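Local coordinates for UPF0255 protein VV1_0328 (Vibrio vulnificus, PDB 3MVE), which probably hydrolyses carboxylic esters to an alcohol and a carboxylate, as an alpha/beta-hydrolase-type serine esterase of the FrsA family, at residues A[166-171]-A[181-186]; A[196-201]-A[222-227]; A[30-35]-A[330-335]. All blocks are in the same frame, centred on the assembly; numbering follows the deposited sequence.

Contact 1 (A[166-171]-A[181-186])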
loop_
_atom_site.group_PDB
_atom_site.type_symbol
_atom_site.label_atom_id
_atom_site.label_comp_id
_atom_site.label_asym_id
_atom_site.label_seq_id
_atom_site.Cartn_x
_atom_site.Cartn_y
_atom_site.Cartn_z
ATOM N N TYR A 166 -9.944 19.761 11.947
ATOM C CA TYR A 166 -10.449 18.765 12.888
ATOM C C TYR A 166 -9.267 17.871 13.246
ATOM O O TYR A 166 -8.337 17.719 12.444
ATOM C CB TYR A 166 -11.552 17.927 12.237
ATOM C CG TYR A 166 -12.796 18.721 11.936
ATOM C CD1 TYR A 166 -13.837 18.798 12.859
ATOM C CD2 TYR A 166 -12.908 19.452 10.751
ATOM C CE1 TYR A 166 -14.958 19.583 12.611
ATOM C CE2 TYR A 166 -14.016 20.239 10.492
ATOM C CZ TYR A 166 -15.038 20.300 11.422
ATOM O OH TYR A 166 -16.151 21.043 11.154
ATOM N N ILE A 167 -9.297 17.291 14.444
ATOM C CA ILE A 167 -8.222 16.418 14.894
ATOM C C ILE A 167 -8.564 14.943 14.704
ATOM O O ILE A 167 -9.660 14.484 15.066
ATOM C CB ILE A 167 -7.885 16.628 16.401
ATOM C CG1 ILE A 167 -7.484 18.077 16.679
ATOM C CG2 ILE A 167 -6.703 15.744 16.788
ATOM C CD1 ILE A 167 -8.621 19.048 16.732
ATOM N N ILE A 168 -7.617 14.206 14.134
ATOM C CA ILE A 168 -7.791 12.779 13.914
ATOM C C ILE A 168 -6.555 12.078 14.425
ATOM O O ILE A 168 -5.455 12.264 13.896
ATOM C CB ILE A 168 -7.961 12.424 12.426
ATOM C CG1 ILE A 168 -9.237 13.063 11.870
ATOM C CG2 ILE A 168 -8.023 10.912 12.272
ATOM C CD1 ILE A 168 -9.643 12.544 10.480
ATOM N N LYS A 169 -6.735 11.269 15.459
ATOM C CA LYS A 169 -5.617 10.550 16.057
ATOM C C LYS A 169 -5.695 9.067 15.768
ATOM O O LYS A 169 -6.727 8.436 15.969
ATOM C CB LYS A 169 -5.604 10.780 17.565
ATOM C CG LYS A 169 -5.409 12.242 17.961
ATOM C CD LYS A 169 -5.479 12.430 19.471
ATOM C CE LYS A 169 -5.413 13.913 19.842
ATOM N NZ LYS A 169 -4.089 14.504 19.501
ATOM N N GLN A 170 -4.604 8.506 15.280
ATOM C CA GLN A 170 -4.584 7.088 14.995
ATOM C C GLN A 170 -4.072 6.441 16.264
ATOM O O GLN A 170 -2.944 6.691 16.677
ATOM C CB GLN A 170 -3.648 6.779 13.836
ATOM C CG GLN A 170 -3.905 5.421 13.224
ATOM C CD GLN A 170 -2.927 5.094 12.111
ATOM O OE1 GLN A 170 -1.742 4.894 12.361
ATOM N NE2 GLN A 170 -3.423 5.046 10.872
ATOM N N LEU A 171 -4.916 5.632 16.891
ATOM C CA LEU A 171 -4.568 4.957 18.132
ATOM C C LEU A 171 -4.163 3.509 17.888
ATOM O O LEU A 171 -4.675 2.857 16.977
ATOM C CB LEU A 171 -5.765 4.981 19.094
ATOM C CG LEU A 171 -6.172 6.294 19.773
ATOM C CD1 LEU A 171 -6.078 7.464 18.818
ATOM C CD2 LEU A 171 -7.581 6.158 20.292
ATOM N N THR A 181 -5.773 -1.006 15.720
ATOM C CA THR A 181 -5.636 0.353 15.212
ATOM C C THR A 181 -7.022 0.986 15.108
ATOM O O THR A 181 -7.942 0.406 14.527
ATOM C CB THR A 181 -4.934 0.341 13.835
ATOM O OG1 THR A 181 -3.633 -0.244 13.989
ATOM C CG2 THR A 181 -4.783 1.760 13.275
ATOM N N ALA A 182 -7.173 2.164 15.706
ATOM C CA ALA A 182 -8.445 2.872 15.696
ATOM C C ALA A 182 -8.200 4.351 15.411
ATOM O O ALA A 182 -7.122 4.871 15.695
ATOM C CB ALA A 182 -9.156 2.698 17.056
ATOM N N HIS A 183 -9.192 5.028 14.841
ATOM C CA HIS A 183 -9.041 6.448 14.544
ATOM C C HIS A 183 -10.007 7.284 15.360
ATOM O O HIS A 183 -11.230 7.117 15.262
ATOM C CB HIS A 183 -9.267 6.733 13.051
ATOM C CG HIS A 183 -8.222 6.143 12.159
ATOM N ND1 HIS A 183 -8.145 4.795 11.896
ATOM C CD2 HIS A 183 -7.187 6.719 11.496
ATOM C CE1 HIS A 183 -7.103 4.561 11.114
ATOM N NE2 HIS A 183 -6.506 5.711 10.858
ATOM N N LEU A 184 -9.445 8.185 16.159
ATOM C CA LEU A 184 -10.235 9.074 17.006
ATOM C C LEU A 184 -10.394 10.415 16.308
ATOM O O LEU A 184 -9.414 11.124 16.073
ATOM C CB LEU A 184 -9.543 9.273 18.371
ATOM C CG LEU A 184 -10.280 10.201 19.354
ATOM C CD1 LEU A 184 -11.648 9.587 19.707
ATOM C CD2 LEU A 184 -9.456 10.379 20.633
ATOM N N HIS A 185 -11.636 10.750 15.977
ATOM C CA HIS A 185 -11.948 11.991 15.295
ATOM C C HIS A 185 -12.516 12.982 16.314
ATOM O O HIS A 185 -13.476 12.672 17.027
ATOM C CB HIS A 185 -12.976 11.738 14.189
ATOM C CG HIS A 185 -12.564 10.696 13.193
ATOM N ND1 HIS A 185 -12.434 9.363 13.518
ATOM C CD2 HIS A 185 -12.308 10.786 11.865
ATOM C CE1 HIS A 185 -12.122 8.676 12.433
ATOM N NE2 HIS A 185 -12.038 9.516 11.416
ATOM N N LEU A 186 -11.928 14.172 16.384
ATOM C CA LEU A 186 -12.379 15.158 17.353
ATOM C C LEU A 186 -12.526 16.545 16.747
ATOM O O LEU A 186 -11.789 16.927 15.830
ATOM C CB LEU A 186 -11.381 15.236 18.516
ATOM C CG LEU A 186 -11.007 13.959 19.281
ATOM C CD1 LEU A 186 -9.485 13.893 19.425
ATOM C CD2 LEU A 186 -11.699 13.934 20.664
#

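Contact 2 (A[196-201]-A[222-227])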
loop_
_atom_site.group_PDB
_atom_site.type_symbol
_atom_site.label_atom_id
_atom_site.label_comp_id
_atom_site.label_asym_id
_atom_site.label_seq_id
_atom_site.Cartn_x
_atom_site.Cartn_y
_atom_site.Cartn_z
ATOM N N VAL A 196 -18.395 8.235 20.247
ATOM C CA VAL A 196 -19.159 7.148 19.661
ATOM C C VAL A 196 -18.198 6.146 19.034
ATOM O O VAL A 196 -17.327 6.513 18.251
ATOM C CB VAL A 196 -20.142 7.688 18.591
ATOM C CG1 VAL A 196 -20.739 6.548 17.805
ATOM C CG2 VAL A 196 -21.262 8.477 19.273
ATOM N N ILE A 197 -18.333 4.879 19.403
ATOM C CA ILE A 197 -17.478 3.856 18.829
ATOM C C ILE A 197 -18.243 3.341 17.621
ATOM O O ILE A 197 -19.432 3.052 17.709
ATOM C CB ILE A 197 -17.204 2.717 19.821
ATOM C CG1 ILE A 197 -16.613 3.302 21.107
ATOM C CG2 ILE A 197 -16.243 1.711 19.205
ATOM C CD1 ILE A 197 -16.099 2.255 22.064
ATOM N N VAL A 198 -17.561 3.241 16.487
ATOM C CA VAL A 198 -18.221 2.808 15.267
ATOM C C VAL A 198 -17.623 1.568 14.642
ATOM O O VAL A 198 -16.421 1.312 14.740
ATOM C CB VAL A 198 -18.197 3.931 14.217
ATOM C CG1 VAL A 198 -19.046 3.535 13.008
ATOM C CG2 VAL A 198 -18.689 5.228 14.840
ATOM N N SER A 199 -18.490 0.795 14.005
ATOM C CA SER A 199 -18.105 -0.415 13.317
ATOM C C SER A 199 -18.931 -0.487 12.040
ATOM O O SER A 199 -20.165 -0.537 12.089
ATOM C CB SER A 199 -18.390 -1.638 14.185
ATOM O OG SER A 199 -18.199 -2.835 13.447
ATOM N N ALA A 200 -18.255 -0.458 10.897
ATOM C CA ALA A 200 -18.942 -0.567 9.620
ATOM C C ALA A 200 -19.118 -2.074 9.405
ATOM O O ALA A 200 -18.801 -2.873 10.290
ATOM C CB ALA A 200 -18.102 0.050 8.508
ATOM N N GLY A 201 -19.633 -2.473 8.251
ATOM C CA GLY A 201 -19.829 -3.897 8.013
ATOM C C GLY A 201 -18.563 -4.736 7.863
ATOM O O GLY A 201 -17.466 -4.319 8.235
ATOM N N ILE A 222 -19.473 15.621 19.238
ATOM C CA ILE A 222 -19.428 14.225 19.652
ATOM C C ILE A 222 -18.256 13.630 18.876
ATOM O O ILE A 222 -18.183 13.793 17.667
ATOM C CB ILE A 222 -20.719 13.471 19.284
ATOM C CG1 ILE A 222 -21.879 13.970 20.153
ATOM C CG2 ILE A 222 -20.516 11.975 19.458
ATOM C CD1 ILE A 222 -23.217 13.308 19.828
ATOM N N ALA A 223 -17.329 12.978 19.572
ATOM C CA ALA A 223 -16.172 12.375 18.922
ATOM C C ALA A 223 -16.505 11.007 18.307
ATOM O O ALA A 223 -17.410 10.315 18.767
ATOM C CB ALA A 223 -15.028 12.238 19.929
ATOM N N MET A 224 -15.777 10.623 17.264
ATOM C CA MET A 224 -16.013 9.340 16.617
ATOM C C MET A 224 -14.740 8.508 16.670
ATOM O O MET A 224 -13.656 8.983 16.321
ATOM C CB MET A 224 -16.445 9.542 15.157
ATOM C CG MET A 224 -16.761 8.258 14.392
ATOM S SD MET A 224 -17.248 8.560 12.626
ATOM C CE MET A 224 -15.657 8.748 11.815
ATOM N N LEU A 225 -14.880 7.268 17.113
ATOM C CA LEU A 225 -13.753 6.359 17.213
ATOM C C LEU A 225 -14.061 5.131 16.372
ATOM O O LEU A 225 -14.868 4.287 16.765
ATOM C CB LEU A 225 -13.533 5.959 18.674
ATOM C CG LEU A 225 -12.361 5.033 19.021
ATOM C CD1 LEU A 225 -11.069 5.550 18.403
ATOM C CD2 LEU A 225 -12.225 4.984 20.541
ATOM N N THR A 226 -13.418 5.044 15.209
ATOM C CA THR A 226 -13.628 3.922 14.305
ATOM C C THR A 226 -12.703 2.751 14.631
ATOM O O THR A 226 -11.603 2.938 15.126
ATOM C CB THR A 226 -13.411 4.355 12.824
ATOM O OG1 THR A 226 -12.084 4.874 12.663
ATOM C CG2 THR A 226 -14.432 5.419 12.428
ATOM N N VAL A 227 -13.170 1.544 14.349
ATOM C CA VAL A 227 -12.415 0.323 14.605
ATOM C C VAL A 227 -12.873 -0.756 13.626
ATOM O O VAL A 227 -14.064 -0.925 13.407
ATOM C CB VAL A 227 -12.681 -0.225 16.028
ATOM C CG1 VAL A 227 -11.774 -1.408 16.294
ATOM C CG2 VAL A 227 -12.483 0.880 17.084
HETATM O O HOH W 1 -15.621 0.193 10.991
#

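Contact 3 (A[30-35]-A[330-335])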
loop_
_atom_site.group_PDB
_atom_site.type_symbol
_atom_site.label_atom_id
_atom_site.label_comp_id
_atom_site.label_asym_id
_atom_site.label_seq_id
_atom_site.Cartn_x
_atom_site.Cartn_y
_atom_site.Cartn_z
ATOM N N MET A 30 -17.109 -25.413 -4.128
ATOM C CA MET A 30 -17.200 -26.826 -4.461
ATOM C C MET A 30 -18.183 -26.915 -5.631
ATOM O O MET A 30 -19.160 -26.159 -5.690
ATOM C CB MET A 30 -17.719 -27.627 -3.265
ATOM C CG MET A 30 -16.694 -27.833 -2.152
ATOM S SD MET A 30 -15.262 -28.814 -2.675
ATOM C CE MET A 30 -16.047 -30.479 -2.657
ATOM N N PRO A 31 -17.937 -27.838 -6.577
ATOM C CA PRO A 31 -18.776 -28.045 -7.764
ATOM C C PRO A 31 -20.279 -27.839 -7.591
ATOM O O PRO A 31 -20.882 -27.102 -8.355
ATOM C CB PRO A 31 -18.415 -29.466 -8.189
ATOM C CG PRO A 31 -16.948 -29.518 -7.882
ATOM C CD PRO A 31 -16.863 -28.850 -6.516
ATOM N N THR A 32 -20.896 -28.476 -6.603
ATOM C CA THR A 32 -22.332 -28.292 -6.420
ATOM C C THR A 32 -22.663 -26.918 -5.846
ATOM O O THR A 32 -23.798 -26.445 -5.971
ATOM C CB THR A 32 -22.943 -29.387 -5.529
ATOM O OG1 THR A 32 -22.378 -29.325 -4.213
ATOM C CG2 THR A 32 -22.661 -30.764 -6.146
ATOM N N SER A 33 -21.685 -26.262 -5.220
ATOM C CA SER A 33 -21.940 -24.923 -4.693
ATOM C C SER A 33 -21.914 -23.969 -5.874
ATOM O O SER A 33 -22.771 -23.093 -5.989
ATOM C CB SER A 33 -20.887 -24.510 -3.662
ATOM O OG SER A 33 -21.216 -25.023 -2.377
ATOM N N GLN A 34 -20.933 -24.151 -6.759
ATOM C CA GLN A 34 -20.832 -23.302 -7.942
ATOM C C GLN A 34 -22.118 -23.487 -8.756
ATOM O O GLN A 34 -22.674 -22.535 -9.298
ATOM C CB GLN A 34 -19.619 -23.686 -8.788
ATOM C CG GLN A 34 -19.415 -22.765 -10.006
ATOM C CD GLN A 34 -19.176 -21.300 -9.623
ATOM O OE1 GLN A 34 -18.186 -20.967 -8.958
ATOM N NE2 GLN A 34 -20.081 -20.422 -10.048
ATOM N N SER A 35 -22.591 -24.725 -8.819
ATOM C CA SER A 35 -23.824 -25.037 -9.534
ATOM C C SER A 35 -24.975 -24.206 -8.958
ATOM O O SER A 35 -25.753 -23.609 -9.699
ATOM C CB SER A 35 -24.130 -26.532 -9.405
ATOM O OG SER A 35 -25.336 -26.858 -10.056
ATOM N N ASP A 330 -18.258 -24.414 0.645
ATOM C CA ASP A 330 -19.425 -25.259 0.453
ATOM C C ASP A 330 -20.567 -24.420 1.021
ATOM O O ASP A 330 -20.687 -24.255 2.229
ATOM C CB ASP A 330 -19.276 -26.573 1.219
ATOM C CG ASP A 330 -20.508 -27.451 1.110
ATOM O OD1 ASP A 330 -21.516 -27.151 1.775
ATOM O OD2 ASP A 330 -20.472 -28.436 0.346
ATOM N N ILE A 331 -21.387 -23.866 0.140
ATOM C CA ILE A 331 -22.496 -23.021 0.550
ATOM C C ILE A 331 -23.451 -23.691 1.541
ATOM O O ILE A 331 -24.032 -23.025 2.395
ATOM C CB ILE A 331 -23.301 -22.514 -0.681
ATOM C CG1 ILE A 331 -22.364 -21.790 -1.653
ATOM C CG2 ILE A 331 -24.379 -21.526 -0.230
ATOM C CD1 ILE A 331 -23.047 -21.296 -2.928
ATOM N N TYR A 332 -23.615 -25.002 1.434
ATOM C CA TYR A 332 -24.497 -25.716 2.346
ATOM C C TYR A 332 -23.948 -25.709 3.762
ATOM O O TYR A 332 -24.653 -25.375 4.716
ATOM C CB TYR A 332 -24.681 -27.143 1.849
ATOM C CG TYR A 332 -25.288 -27.150 0.469
ATOM C CD1 TYR A 332 -26.635 -26.848 0.281
ATOM C CD2 TYR A 332 -24.507 -27.408 -0.652
ATOM C CE1 TYR A 332 -27.188 -26.803 -0.994
ATOM C CE2 TYR A 332 -25.047 -27.363 -1.925
ATOM C CZ TYR A 332 -26.383 -27.064 -2.089
ATOM O OH TYR A 332 -26.918 -27.037 -3.349
ATOM N N SER A 333 -22.681 -26.071 3.900
ATOM C CA SER A 333 -22.063 -26.086 5.214
ATOM C C SER A 333 -21.928 -24.666 5.761
ATOM O O SER A 333 -22.167 -24.427 6.944
ATOM C CB SER A 333 -20.686 -26.742 5.143
ATOM O OG SER A 333 -20.054 -26.686 6.412
ATOM N N LEU A 334 -21.546 -23.730 4.895
ATOM C CA LEU A 334 -21.369 -22.334 5.295
ATOM C C LEU A 334 -22.650 -21.761 5.866
ATOM O O LEU A 334 -22.629 -21.082 6.889
ATOM C CB LEU A 334 -20.915 -21.473 4.110
ATOM C CG LEU A 334 -20.629 -20.002 4.451
ATOM C CD1 LEU A 334 -19.639 -19.940 5.602
ATOM C CD2 LEU A 334 -20.065 -19.266 3.236
ATOM N N SER A 335 -23.766 -22.027 5.204
ATOM C CA SER A 335 -25.040 -21.533 5.700
ATOM C C SER A 335 -25.282 -22.109 7.105
ATOM O O SER A 335 -25.821 -21.429 7.975
ATOM C CB SER A 335 -26.175 -21.934 4.752
ATOM O OG SER A 335 -26.273 -23.341 4.638
HETATM O O HOH W 2 -21.179 -27.735 -2.508
#

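Contact 1 (A[166-171]-A[181-186])
Ile167 to Leu171 pair with Ala182 to Leu186 as the two arms of an antiparallel beta hairpin, the first two strands of the alpha/beta-hydrolase sheet, with strand 167-174 outermost in this chain. Six backbone hydrogen bonds join them. They come in mutual pairs at Ile167 and Leu186, Lys169 and Leu184, and Leu171 and Ala182, and Leu184 N to Lys169 O, at 2.7 Å, is nearly straight. Ile168 with His185 and Gln170 with His183 form the non-hydrogen-bonded pairs between them.

The polar side-chain contact belongs to Gln170 and His183, which lie side by side and point the same way. Gln170 carries CG anti to its backbone N (chi1 -162°) and is extended beyond it, which brings the amide to the ring. Gln170 NE2 donates to His183 NE2 at 3.2 Å. His183 NE2 lies in the plane of the Gln170 amide, but the donor stands 37° out of the imidazole plane, so the bond is straight at the hydrogen yet poorly aligned with the ring nitrogen; the two planes are 84° apart. The same ring takes a CH-pi contact on one face, Gln170 CG standing 3.9 Å from the centroid of His183.

Apolar contacts occupy both faces of the hairpin. On the histidine face, Ile168 lays CG2 over one side of the His185 ring, while Ile168 CD1 comes within 3.5 Å of His185 CD2. Trp210 of helix 210-217 packs on both residues, and His185 itself is hydrogen-bonded to Tyr157 and to Met224 O. On the other face Leu171 CD1 rests 3.9 Å from Leu184 CB, and Lys169 CE lies 4.1 Å from Leu186 CD1. CA-H...O contacts fill in between the N-H bonds; in one of them Ile168 CA lies 3.2 Å from Leu184 O.

Contact 2 (A[196-201]-A[222-227])
Val196 N donates to Ala223 O at 2.7 Å, the shortest direct polar bond between 196-201 and 222-227. Three more backbone bonds continue the parallel ladder: Leu225 N to Val196 O, Val198 N to Leu225 O, and a last one from Val227 N to Val198 O. This last bond is longer and more bent, with Val227 N 3.3 Å from Val198 O. Val196 and Val198 thus use both their N-H and C=O on this neighbour, whereas Ile197 turns its backbone the other way, to Gly267 and Ile269 of strand 266-271. The lengthening at Val227 marks where the strands begin to part, with a water taking over beyond it. That water accepts from Ala200 N at 2.7 Å and donates to Val227 O at 3.1 Å, linking the two chain segments where they diverge.

These are strands 193-199 and 223-227 of a beta-alpha-beta unit whose helix 210-217 connects them, in the central sheet of the alpha/beta-hydrolase fold. Their short segments run 33° from parallel, in keeping with the twist of such a sheet. In this fold the loop after the first strand of the unit commonly contributes to the oxyanion hole; Ala200 and Gly201 begin that loop here.

The face bearing Val196, Val198, Met224 and Thr226 is turned to the connecting helix. Met224 keeps CG anti to its backbone N (chi1 -178°), and this methylene sits 3.6 Å from Val198 CG2, the two side chains meeting at a slant; Leu212, Phe213 and Leu217 pack on Met224 from the helix. At the start of the pair, Val196 CG2 meets Ile222 CG2 at 3.6 Å. On the opposite face Ile197, Leu225 and Val227 are packed by helix 246-254, where Val251 touches Leu225 and Val227, and Ile197 CG2 stands 4.4 Å from Val227 CG2.

Contact 3 (A[30-35]-A[330-335])
Ser33 contributes the most buried surface of this contact, and its hydroxyl takes the one direct hydrogen bond between the two segments: Ile331 N donates to Ser33 OG at 2.8 Å with an angle of 156°. A chi1 of -84° sets OG anti to the carbonyl carbon of Ser33, beside its own backbone N, where it meets an N-H of the first turn of helix 331-337. Ser33 CB lies 3.7 Å from Ile331 CG1, and Ile331 CD1 runs on to Ser33 O, so the isoleucine lies against the serine's methylene and carbonyl; Leu36 and Leu37 of helix 31-44 extend the seat for Ile331.

Two helix N-termini therefore meet here, their short segments nearly perpendicular at 84°, with Met30 and Asp330 as the N-cap residues. Asp330 caps its helix through OD1, which accepts from Ser333 N at 2.7 Å. Its other oxygen faces the neighbouring helix through a water, which donates to Asp330 OD2 at 3.0 Å and is hydrogen-bonded to Ser33 OG and, at 2.6 Å, to Thr32 OG1. The start of its own helix would probably favour the charged carboxylate of Asp330. This water also lies in the plane of the Tyr332 ring at its edge, where Thr32 OG1 is 4.0 Å from Tyr332 CE2, the two side chains crossing at about a right angle.

Contacts 1 and 2 are successive parts of one eight-stranded mixed sheet, their centres about 10 Å apart. Strand 179-186 of contact 1 lies against strand 223-227 of contact 2, and backbone pairing of His183 with Thr226 and His185 with Met224 makes the four segments one continuous patch. Along the chain contact 1 closes before contact 2 opens. Contact 3 encloses both in sequence, tying the helix near the N-terminus to helix 331-337 across 294 residues, yet it lies on the opposite side of the chain's centre, about 41 Å from contact 1 and about 35 Å from contact 2 between centres. The first two supply four neighbouring strands at one side of the sheet; the third joins helices outside it.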